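Local coordinates for RpfR (Cronobacter turicensis, PDB 6DGG), which holds a lauric acid molecule inside a PAS domain, the small alpha/beta fold common in sensory and regulatory proteins, at residues A[86-91]-A[102-107]; A[53-58]-A[71-76]. All blocks are in the same frame, centred on the assembly; numbering follows the deposited sequence.

Overall arrangement
From the N terminus the chain lays down strands 9-13 and 19-22, passes through short helices to helix 49-65, and ends with three strands, 69-77, 80-90 and 102-108. Contact 2 closes first, bringing strand 69-77 back toward helix 49-65 with 12 residues between its segments. Contact 1 opens only afterwards, as the hairpin of strands 80-90 and 102-108, so the two loops stand in series and neither nests nor crosses. Their centres lie about 12 Å apart, yet they meet where strands 69-77 and 80-90 are neighbours in the sheet: Phe86 N lies 2.8 Å from Val71 O. Contact 2 grips the lauric acid carboxylate and, through Ile75, touches the alkyl chain; contact 1 lines its C2-C7 part.

Contact 1 of 2, residues A[86-91]-A[102-107]; sequences FRNKFV and LICSGT. With DAO (lauric acid), chain B.
Arg87 and Ser105 form a hydrogen-bonded pair in the antiparallel hairpin of strands 80-90 and 102-108, part of the PAS-domain sheet, and the arginine side chain then runs on along the partner strand. Its CB and CG each lie 3.7 Å from Ser105 O, and CD passes slightly farther off. With the chain extended from CG to NE, the guanidinium arrives end-on at Thr107. NH1 and NH2 both donate to Thr107 OG1, at 2.9 Å and 2.8 Å, and the hydroxyl oxygen sits within 7° of the guanidinium plane. NH1 also bonds Ser105 O, which Arg87 N reaches from the other face of the carbonyl plane, so one oxygen is gripped twice by one residue. In the other direction from the Arg87-Ser105 pair, the Lys89 and Ile103 backbones exchange two bonds, and a water bridges Arg87 O, Ile103 O and Lys89 NZ. On the opposite side of the sheet Phe86, Asn88 and Cys104 line the lauric acid pocket. The Phe86 ring meets Gly106 obliquely, CD1 lying 3.5 Å from Gly106 CA, while one face takes the ligand, with DAO C5 3.6 Å above the plane and over the ring centre.

Contact 2 of 2, residues A[53-58]-A[71-76]; sequences SASRRN and VERWIK. With DAO (lauric acid), chain B.
Ser55 and Arg73 meet at a ligand oxygen: no hydrogen bond passes directly between segments 53-58 and 71-76, and the carboxylate of lauric acid joins them instead. Ser55 OG donates to DAO O1 at 2.7 Å, and Arg73 NH2 donates to the same oxygen at 2.6 Å, with a nearly straight N-H...O angle of 160°. DAO O1 lies at the edge of the guanidinium, in its plane. The other carboxylate oxygen, DAO O2, accepts from Asn58 ND2 at 3.0 Å, and Tyr69 adds a further hydrogen bond to the ligand. Two donors from these segments on O1 and one on O2, an arginine among them, would probably favour an ionised carboxylate.

The setting is the pocket of a PAS domain, where helix 49-65 packs beside the edge strand 69-77 of the antiparallel sheet. The segment axes come no closer than 10.2 Å, a distance bridged by side chains and the ligand head group. Arg73 leaves the strand with CG anti to the backbone N (chi1 -159°), then bends at chi2 and chi3, which carries CD past Ser55 and brings the guanidinium up against the helix, beside Ala54 and Ser55. There Ser55 N lies over one guanidinium face, while Ala54 CB approaches NH1 obliquely at 3.7 Å. NH1 also forms a salt bridge with Glu51, which probably helps to fix the rotation of the guanidinium. The Asn58 side chain comes toward Arg73 from the opposite direction, its amide plane 51° from the guanidinium plane, and a water accepts from Arg73 NH1 and, weakly, from Asn58 ND2. Val71 packs beside the head group through CG1, 3.5 Å from DAO O2. Toward the far end of the ligand, Ile75 CG2 touches the alkyl chain at DAO C9, 3.9 Å away.

Contact 1 of 2, residues A[86-91]-A[102-107]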
ATOM      1  N   PHE A  86      -7.423   0.888  -3.460  1.00  7.53           N
ATOM      2  CA  PHE A  86      -6.976  -0.054  -2.446  1.00  7.43           C
ATOM      3  C   PHE A  86      -8.178  -0.589  -1.684  1.00  5.73           C
ATOM      4  O   PHE A  86      -9.024   0.185  -1.216  1.00  7.26           O
ATOM      5  CB  PHE A  86      -5.967   0.595  -1.502  1.00  6.76           C
ATOM      6  CG  PHE A  86      -4.599   0.702  -2.083  1.00  6.40           C
ATOM      7  CD1 PHE A  86      -3.796  -0.422  -2.195  1.00  9.07           C
ATOM      8  CD2 PHE A  86      -4.108   1.915  -2.535  1.00  9.78           C
ATOM      9  CE1 PHE A  86      -2.530  -0.327  -2.740  1.00 11.26           C
ATOM     10  CE2 PHE A  86      -2.843   1.996  -3.091  1.00  8.79           C
ATOM     11  CZ  PHE A  86      -2.062   0.878  -3.188  1.00 10.87           C
ATOM     12  N   ARG A  87      -8.278  -1.913  -1.631  1.00  4.80           N
ATOM     13  CA  ARG A  87      -9.257  -2.605  -0.812  1.00  5.83           C
ATOM     14  C   ARG A  87      -8.514  -3.035   0.448  1.00  7.99           C
ATOM     15  O   ARG A  87      -7.587  -3.850   0.369  1.00  8.42           O
ATOM     16  CB  ARG A  87      -9.792  -3.825  -1.559  1.00  7.27           C
ATOM     17  CG  ARG A  87     -10.263  -3.560  -2.995  1.00  8.10           C
ATOM     18  CD  ARG A  87     -10.309  -4.860  -3.796  1.00  9.04           C
ATOM     19  NE  ARG A  87     -10.559  -4.674  -5.231  1.00 10.83           N
ATOM     20  CZ  ARG A  87      -9.643  -4.278  -6.112  1.00  9.83           C
ATOM     21  NH1 ARG A  87      -8.401  -3.978  -5.731  1.00  8.36           N
ATOM     22  NH2 ARG A  87      -9.971  -4.170  -7.387  1.00  9.95           N
ATOM     23  N   ASN A  88      -8.917  -2.495   1.601  1.00  6.40           N
ATOM     24  CA  ASN A  88      -8.139  -2.589   2.829  1.00  6.31           C
ATOM     25  C   ASN A  88      -8.914  -3.322   3.917  1.00  6.69           C
ATOM     26  O   ASN A  88     -10.089  -3.032   4.161  1.00  8.05           O
ATOM     27  CB  ASN A  88      -7.768  -1.182   3.300  1.00  8.71           C
ATOM     28  CG  ASN A  88      -6.671  -0.561   2.457  1.00  7.43           C
ATOM     29  OD1 ASN A  88      -6.148  -1.178   1.526  1.00 10.68           O
ATOM     30  ND2 ASN A  88      -6.316   0.668   2.781  1.00 17.10           N
ATOM     31  N   LYS A  89      -8.248  -4.261   4.581  1.00  6.83           N
ATOM     32  CA  LYS A  89      -8.877  -5.017   5.652  1.00  8.00           C
ATOM     33  C   LYS A  89      -7.777  -5.589   6.532  1.00  8.45           C
ATOM     34  O   LYS A  89      -6.623  -5.703   6.114  1.00  7.96           O
ATOM     35  CB  LYS A  89      -9.743  -6.152   5.101  1.00  8.61           C
ATOM     36  CG  LYS A  89      -8.946  -7.247   4.390  1.00  8.53           C
ATOM     37  CD  LYS A  89      -9.837  -8.317   3.812  1.00  9.48           C
ATOM     38  CE  LYS A  89      -9.024  -9.343   3.043  1.00  9.69           C
ATOM     39  NZ  LYS A  89      -8.409  -8.773   1.819  1.00  8.53           N
ATOM     40  N   PHE A  90      -8.159  -5.958   7.748  1.00  9.64           N
ATOM     41  CA  PHE A  90      -7.245  -6.652   8.636  1.00 10.43           C
ATOM     42  C   PHE A  90      -7.000  -8.069   8.139  1.00 10.85           C
ATOM     43  O   PHE A  90      -7.861  -8.691   7.509  1.00 11.08           O
ATOM     44  CB  PHE A  90      -7.843  -6.766  10.034  1.00 11.89           C
ATOM     45  CG  PHE A  90      -7.771  -5.502  10.841  1.00 12.10           C
ATOM     46  CD1 PHE A  90      -6.552  -4.946  11.188  1.00 14.15           C
ATOM     47  CD2 PHE A  90      -8.929  -4.889  11.279  1.00 15.44           C
ATOM     48  CE1 PHE A  90      -6.498  -3.792  11.947  1.00 14.54           C
ATOM     49  CE2 PHE A  90      -8.879  -3.736  12.028  1.00 21.57           C
ATOM     50  CZ  PHE A  90      -7.660  -3.191  12.367  1.00 20.93           C
ATOM     51  N   VAL A  91      -5.814  -8.594   8.456  1.00 13.66           N
ATOM     52  CA  VAL A  91      -5.608 -10.032   8.374  1.00 14.42           C
ATOM     53  C   VAL A  91      -6.657 -10.717   9.235  1.00 16.98           C
ATOM     54  O   VAL A  91      -6.960 -10.273  10.350  1.00 19.63           O
ATOM     55  CB  VAL A  91      -4.194 -10.392   8.856  1.00 13.14           C
ATOM     56  CG1 VAL A  91      -4.017 -11.900   8.928  1.00 21.23           C
ATOM     57  CG2 VAL A  91      -3.150  -9.790   7.945  1.00 14.97           C
ATOM     58  N   LEU A 102      -2.487  -4.889   8.288  1.00  9.51           N
ATOM     59  CA  LEU A 102      -3.484  -4.416   7.337  1.00  8.38           C
ATOM     60  C   LEU A 102      -3.057  -4.897   5.957  1.00  7.88           C
ATOM     61  O   LEU A 102      -1.910  -4.666   5.551  1.00  9.08           O
ATOM     62  CB  LEU A 102      -3.521  -2.884   7.390  1.00  8.10           C
ATOM     63  CG  LEU A 102      -4.168  -2.125   6.242  1.00  7.06           C
ATOM     64  CD1 LEU A 102      -5.619  -2.501   6.128  1.00 13.47           C
ATOM     65  CD2 LEU A 102      -4.003  -0.624   6.436  1.00 10.83           C
ATOM     66  N   ILE A 103      -3.951  -5.609   5.267  1.00  7.39           N
ATOM     67  CA  ILE A 103      -3.712  -6.051   3.896  1.00  7.46           C
ATOM     68  C   ILE A 103      -4.276  -4.988   2.967  1.00  6.23           C
ATOM     69  O   ILE A 103      -5.473  -4.687   3.018  1.00  6.92           O
ATOM     70  CB  ILE A 103      -4.384  -7.402   3.614  1.00  8.49           C
ATOM     71  CG1 ILE A 103      -3.880  -8.495   4.544  1.00 10.65           C
ATOM     72  CG2 ILE A 103      -4.133  -7.834   2.163  1.00  7.70           C
ATOM     73  CD1 ILE A 103      -4.790  -9.707   4.538  1.00  9.84           C
ATOM     74  N   CYS A 104      -3.429  -4.428   2.109  1.00  6.72           N
ATOM     75  CA  CYS A 104      -3.848  -3.449   1.110  1.00  5.71           C
ATOM     76  C   CYS A 104      -3.795  -4.101  -0.264  1.00  5.71           C
ATOM     77  O   CYS A 104      -2.719  -4.463  -0.744  1.00  8.49           O
ATOM     78  CB  CYS A 104      -2.961  -2.208   1.154  1.00  7.00           C
ATOM     79  SG  CYS A 104      -2.900  -1.464   2.799  1.00  8.73           S
ATOM     80  N   SER A 105      -4.952  -4.232  -0.902  1.00  7.49           N
ATOM     81  CA  SER A 105      -5.086  -4.943  -2.169  0.74  4.84           C
ATOM     82  C   SER A 105      -5.430  -3.918  -3.250  1.00  7.35           C
ATOM     83  O   SER A 105      -6.581  -3.471  -3.348  1.00  7.36           O
ATOM     84  CB  SER A 105      -6.160  -6.018  -2.026  0.74  7.23           C
ATOM     85  OG  SER A 105      -6.448  -6.661  -3.253  0.74  8.24           O
ATOM     86  N   GLY A 106      -4.440  -3.564  -4.066  1.00  6.67           N
ATOM     87  CA  GLY A 106      -4.538  -2.428  -4.976  1.00  6.30           C
ATOM     88  C   GLY A 106      -4.667  -2.790  -6.445  1.00  5.43           C
ATOM     89  O   GLY A 106      -4.041  -3.735  -6.927  1.00  7.28           O
ATOM     90  N   THR A 107      -5.472  -1.995  -7.148  1.00  6.79           N
ATOM     91  CA  THR A 107      -5.604  -2.040  -8.598  1.00  7.93           C
ATOM     92  C   THR A 107      -5.232  -0.669  -9.152  1.00  6.51           C
ATOM     93  O   THR A 107      -5.677   0.362  -8.627  1.00  6.18           O
ATOM     94  CB  THR A 107      -7.047  -2.378  -9.002  1.00  8.75           C
ATOM     95  OG1 THR A 107      -7.414  -3.644  -8.450  1.00  7.53           O
ATOM     96  CG2 THR A 107      -7.210  -2.431 -10.525  1.00  8.35           C
TER
HETATM   97  O1  DAO B 301      -4.965   5.621   2.415  1.00 14.08           O
HETATM   98  O2  DAO B 301      -6.498   4.468   3.438  1.00 10.68           O
HETATM   99  C1  DAO B 301      -5.326   4.552   2.969  1.00  9.41           C
HETATM  100  C2  DAO B 301      -4.315   3.398   3.080  1.00 12.31           C
HETATM  101  C3  DAO B 301      -3.593   3.141   1.740  1.00 20.42           C
HETATM  102  C4  DAO B 301      -2.329   2.261   1.863  1.00 22.51           C
HETATM  103  C5  DAO B 301      -1.766   1.955   0.462  1.00 24.52           C
HETATM  104  C6  DAO B 301      -0.419   1.192   0.406  1.00 18.12           C
HETATM  105  C7  DAO B 301       0.437   1.784  -0.744  1.00 21.51           C
HETATM  106  C8  DAO B 301       1.375   0.804  -1.462  1.00 30.84           C
HETATM  107  C9  DAO B 301       1.973   1.516  -2.685  1.00 21.30           C
HETATM  108  C10 DAO B 301       3.210   0.834  -3.285  1.00 26.23           C
HETATM  109  C11 DAO B 301       2.865  -0.213  -4.348  1.00 25.17           C
HETATM  110  C12 DAO B 301       2.597   0.437  -5.707  1.00 27.60           C
HETATM  111  O   HOH W   1      -7.153  -6.275   1.439  1.00  8.73           O

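Contact 2 of 2, residues A[53-58]-A[71-76]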
ATOM      1  N   SER A  53      -0.404  12.393   4.358  1.00 10.32           N
ATOM      2  CA  SER A  53      -1.112  12.865   5.541  1.00 13.76           C
ATOM      3  C   SER A  53      -2.502  12.253   5.619  1.00 12.45           C
ATOM      4  O   SER A  53      -2.921  11.768   6.675  1.00 11.79           O
ATOM      5  CB  SER A  53      -1.189  14.388   5.523  1.00 13.91           C
ATOM      6  OG  SER A  53       0.084  14.947   5.775  1.00 24.82           O
ATOM      7  N   ALA A  54      -3.234  12.258   4.506  1.00 11.50           N
ATOM      8  CA  ALA A  54      -4.562  11.658   4.515  1.00 11.15           C
ATOM      9  C   ALA A  54      -4.477  10.167   4.804  1.00  8.56           C
ATOM     10  O   ALA A  54      -5.242   9.637   5.618  1.00 10.38           O
ATOM     11  CB  ALA A  54      -5.245  11.892   3.173  1.00 10.55           C
ATOM     12  N   SER A  55      -3.539   9.484   4.151  1.00  8.89           N
ATOM     13  CA  SER A  55      -3.419   8.035   4.267  1.00  7.56           C
ATOM     14  C   SER A  55      -3.007   7.620   5.671  1.00 10.17           C
ATOM     15  O   SER A  55      -3.549   6.658   6.230  1.00  9.70           O
ATOM     16  CB  SER A  55      -2.382   7.558   3.258  1.00  7.51           C
ATOM     17  OG  SER A  55      -2.374   6.142   3.153  1.00 10.76           O
ATOM     18  N   ARG A  56      -2.038   8.327   6.251  1.00  9.37           N
ATOM     19  CA  ARG A  56      -1.603   8.017   7.604  1.00  8.51           C
ATOM     20  C   ARG A  56      -2.766   8.131   8.586  1.00  9.20           C
ATOM     21  O   ARG A  56      -2.930   7.283   9.471  1.00  9.94           O
ATOM     22  CB  ARG A  56      -0.447   8.944   7.995  1.00 14.90           C
ATOM     23  CG  ARG A  56       0.358   8.502   9.201  1.00 22.66           C
ATOM     24  CD  ARG A  56       1.652   9.328   9.341  1.00 26.84           C
ATOM     25  NE  ARG A  56       1.531  10.641   8.712  1.00 39.00           N
ATOM     26  CZ  ARG A  56       2.282  11.086   7.704  1.00 44.59           C
ATOM     27  NH1 ARG A  56       3.256  10.344   7.186  1.00 46.49           N
ATOM     28  NH2 ARG A  56       2.063  12.301   7.220  1.00 33.13           N
ATOM     29  N   ARG A  57      -3.597   9.165   8.438  1.00  8.44           N
ATOM     30  CA  ARG A  57      -4.754   9.305   9.319  1.00  8.92           C
ATOM     31  C   ARG A  57      -5.754   8.176   9.107  1.00  8.40           C
ATOM     32  O   ARG A  57      -6.373   7.705  10.070  1.00  9.58           O
ATOM     33  CB  ARG A  57      -5.424  10.665   9.117  1.00 10.52           C
ATOM     34  CG  ARG A  57      -4.575  11.822   9.583  1.00 12.00           C
ATOM     35  CD  ARG A  57      -5.270  13.151   9.343  1.00 17.42           C
ATOM     36  NE  ARG A  57      -4.323  14.258   9.424  1.00 19.07           N
ATOM     37  CZ  ARG A  57      -4.093  15.154   8.471  1.00 20.09           C
ATOM     38  NH1 ARG A  57      -4.756  15.126   7.317  1.00 16.98           N
ATOM     39  NH2 ARG A  57      -3.199  16.110   8.684  1.00 25.97           N
ATOM     40  N   ASN A  58      -5.933   7.737   7.859  1.00 10.02           N
ATOM     41  CA  ASN A  58      -6.822   6.612   7.584  1.00 10.33           C
ATOM     42  C   ASN A  58      -6.340   5.355   8.295  1.00 11.08           C
ATOM     43  O   ASN A  58      -7.123   4.645   8.940  1.00 10.06           O
ATOM     44  CB  ASN A  58      -6.869   6.342   6.076  1.00  8.93           C
ATOM     45  CG  ASN A  58      -7.762   7.290   5.333  1.00 13.36           C
ATOM     46  OD1 ASN A  58      -8.265   8.269   5.888  1.00 13.64           O
ATOM     47  ND2 ASN A  58      -7.965   7.010   4.044  1.00 14.99           N
ATOM     48  N   VAL A  71     -10.446   2.796  -0.857  1.00  6.70           N
ATOM     49  CA  VAL A  71      -9.958   4.162  -0.958  1.00  6.21           C
ATOM     50  C   VAL A  71      -9.172   4.287  -2.251  1.00  7.92           C
ATOM     51  O   VAL A  71      -8.590   3.312  -2.735  1.00  9.73           O
ATOM     52  CB  VAL A  71      -9.086   4.513   0.273  1.00  8.79           C
ATOM     53  CG1 VAL A  71      -7.794   3.720   0.263  1.00  9.76           C
ATOM     54  CG2 VAL A  71      -8.805   6.014   0.336  1.00 12.14           C
ATOM     55  N   GLU A  72      -9.137   5.502  -2.797  1.00  7.29           N
ATOM     56  CA  GLU A  72      -8.305   5.816  -3.952  1.00  7.42           C
ATOM     57  C   GLU A  72      -7.130   6.675  -3.501  1.00  7.26           C
ATOM     58  O   GLU A  72      -7.305   7.648  -2.749  1.00  9.50           O
ATOM     59  CB  GLU A  72      -9.112   6.515  -5.055  1.00  6.80           C
ATOM     60  CG  GLU A  72     -10.273   5.679  -5.587  1.00  7.83           C
ATOM     61  CD  GLU A  72     -11.058   6.346  -6.702  1.00  9.72           C
ATOM     62  OE1 GLU A  72     -10.572   7.342  -7.278  1.00 12.41           O
ATOM     63  OE2 GLU A  72     -12.169   5.860  -6.994  1.00 10.75           O
ATOM     64  N   ARG A  73      -5.932   6.300  -3.943  1.00  8.19           N
ATOM     65  CA  ARG A  73      -4.704   6.942  -3.499  1.00  7.79           C
ATOM     66  C   ARG A  73      -3.804   7.142  -4.706  1.00  8.07           C
ATOM     67  O   ARG A  73      -3.574   6.203  -5.473  1.00  8.54           O
ATOM     68  CB  ARG A  73      -3.994   6.035  -2.478  1.00 13.67           C
ATOM     69  CG  ARG A  73      -2.999   6.679  -1.554  1.00 38.33           C
ATOM     70  CD  ARG A  73      -3.650   7.010  -0.234  1.00 28.99           C
ATOM     71  NE  ARG A  73      -4.390   8.244  -0.373  1.00 20.63           N
ATOM     72  CZ  ARG A  73      -5.368   8.654   0.426  1.00 20.26           C
ATOM     73  NH1 ARG A  73      -5.940   9.820   0.187  1.00 15.63           N
ATOM     74  NH2 ARG A  73      -5.785   7.921   1.438  1.00 16.09           N
ATOM     75  N   TRP A  74      -3.303   8.360  -4.879  1.00  6.23           N
ATOM     76  CA  TRP A  74      -2.266   8.606  -5.870  1.00  6.70           C
ATOM     77  C   TRP A  74      -0.942   8.125  -5.294  1.00  7.52           C
ATOM     78  O   TRP A  74      -0.594   8.475  -4.161  1.00  8.98           O
ATOM     79  CB  TRP A  74      -2.183  10.094  -6.209  1.00  7.75           C
ATOM     80  CG  TRP A  74      -3.262  10.570  -7.149  1.00  8.17           C
ATOM     81  CD1 TRP A  74      -4.379  11.286  -6.824  1.00  9.84           C
ATOM     82  CD2 TRP A  74      -3.315  10.369  -8.570  1.00  8.66           C
ATOM     83  NE1 TRP A  74      -5.128  11.532  -7.954  1.00  9.66           N
ATOM     84  CE2 TRP A  74      -4.490  10.988  -9.038  1.00  9.27           C
ATOM     85  CE3 TRP A  74      -2.477   9.740  -9.493  1.00  8.97           C
ATOM     86  CZ2 TRP A  74      -4.846  10.986 -10.383  1.00 10.19           C
ATOM     87  CZ3 TRP A  74      -2.835   9.737 -10.822  1.00  9.93           C
ATOM     88  CH2 TRP A  74      -4.006  10.355 -11.258  1.00 10.54           C
ATOM     89  N   ILE A  75      -0.196   7.350  -6.083  1.00  7.68           N
ATOM     90  CA  ILE A  75       1.001   6.648  -5.629  1.00  6.94           C
ATOM     91  C   ILE A  75       2.156   6.988  -6.558  1.00  7.98           C
ATOM     92  O   ILE A  75       1.998   6.978  -7.785  1.00  8.41           O
ATOM     93  CB  ILE A  75       0.785   5.116  -5.622  1.00  6.34           C
ATOM     94  CG1 ILE A  75      -0.321   4.708  -4.639  1.00  8.66           C
ATOM     95  CG2 ILE A  75       2.078   4.372  -5.330  1.00  9.33           C
ATOM     96  CD1 ILE A  75      -0.058   5.063  -3.205  1.00 10.77           C
ATOM     97  N   LYS A  76       3.324   7.266  -5.973  1.00  8.72           N
ATOM     98  CA  LYS A  76       4.534   7.552  -6.734  1.00  9.96           C
ATOM     99  C   LYS A  76       5.114   6.247  -7.275  1.00 10.21           C
ATOM    100  O   LYS A  76       5.491   5.359  -6.500  1.00 12.16           O
ATOM    101  CB  LYS A  76       5.556   8.246  -5.832  1.00 12.55           C
ATOM    102  CG  LYS A  76       5.075   9.573  -5.265  1.00 15.18           C
ATOM    103  CD  LYS A  76       6.076  10.191  -4.279  1.00 24.76           C
ATOM    104  CE  LYS A  76       7.373  10.623  -4.952  1.00 31.71           C
ATOM    105  NZ  LYS A  76       8.318  11.268  -3.987  1.00 33.25           N
TER
HETATM  106  O1  DAO B 301      -4.965   5.621   2.415  1.00 14.08           O
HETATM  107  O2  DAO B 301      -6.498   4.468   3.438  1.00 10.68           O
HETATM  108  C1  DAO B 301      -5.326   4.552   2.969  1.00  9.41           C
HETATM  109  C2  DAO B 301      -4.315   3.398   3.080  1.00 12.31           C
HETATM  110  C3  DAO B 301      -3.593   3.141   1.740  1.00 20.42           C
HETATM  111  C4  DAO B 301      -2.329   2.261   1.863  1.00 22.51           C
HETATM  112  C5  DAO B 301      -1.766   1.955   0.462  1.00 24.52           C
HETATM  113  C6  DAO B 301      -0.419   1.192   0.406  1.00 18.12           C
HETATM  114  C7  DAO B 301       0.437   1.784  -0.744  1.00 21.51           C
HETATM  115  C8  DAO B 301       1.375   0.804  -1.462  1.00 30.84           C
HETATM  116  C9  DAO B 301       1.973   1.516  -2.685  1.00 21.30           C
HETATM  117  C10 DAO B 301       3.210   0.834  -3.285  1.00 26.23           C
HETATM  118  C11 DAO B 301       2.865  -0.213  -4.348  1.00 25.17           C
HETATM  119  C12 DAO B 301       2.597   0.437  -5.707  1.00 27.60           C
HETATM  120  O   HOH W   2      -8.469   9.772   2.125  1.00 28.12           O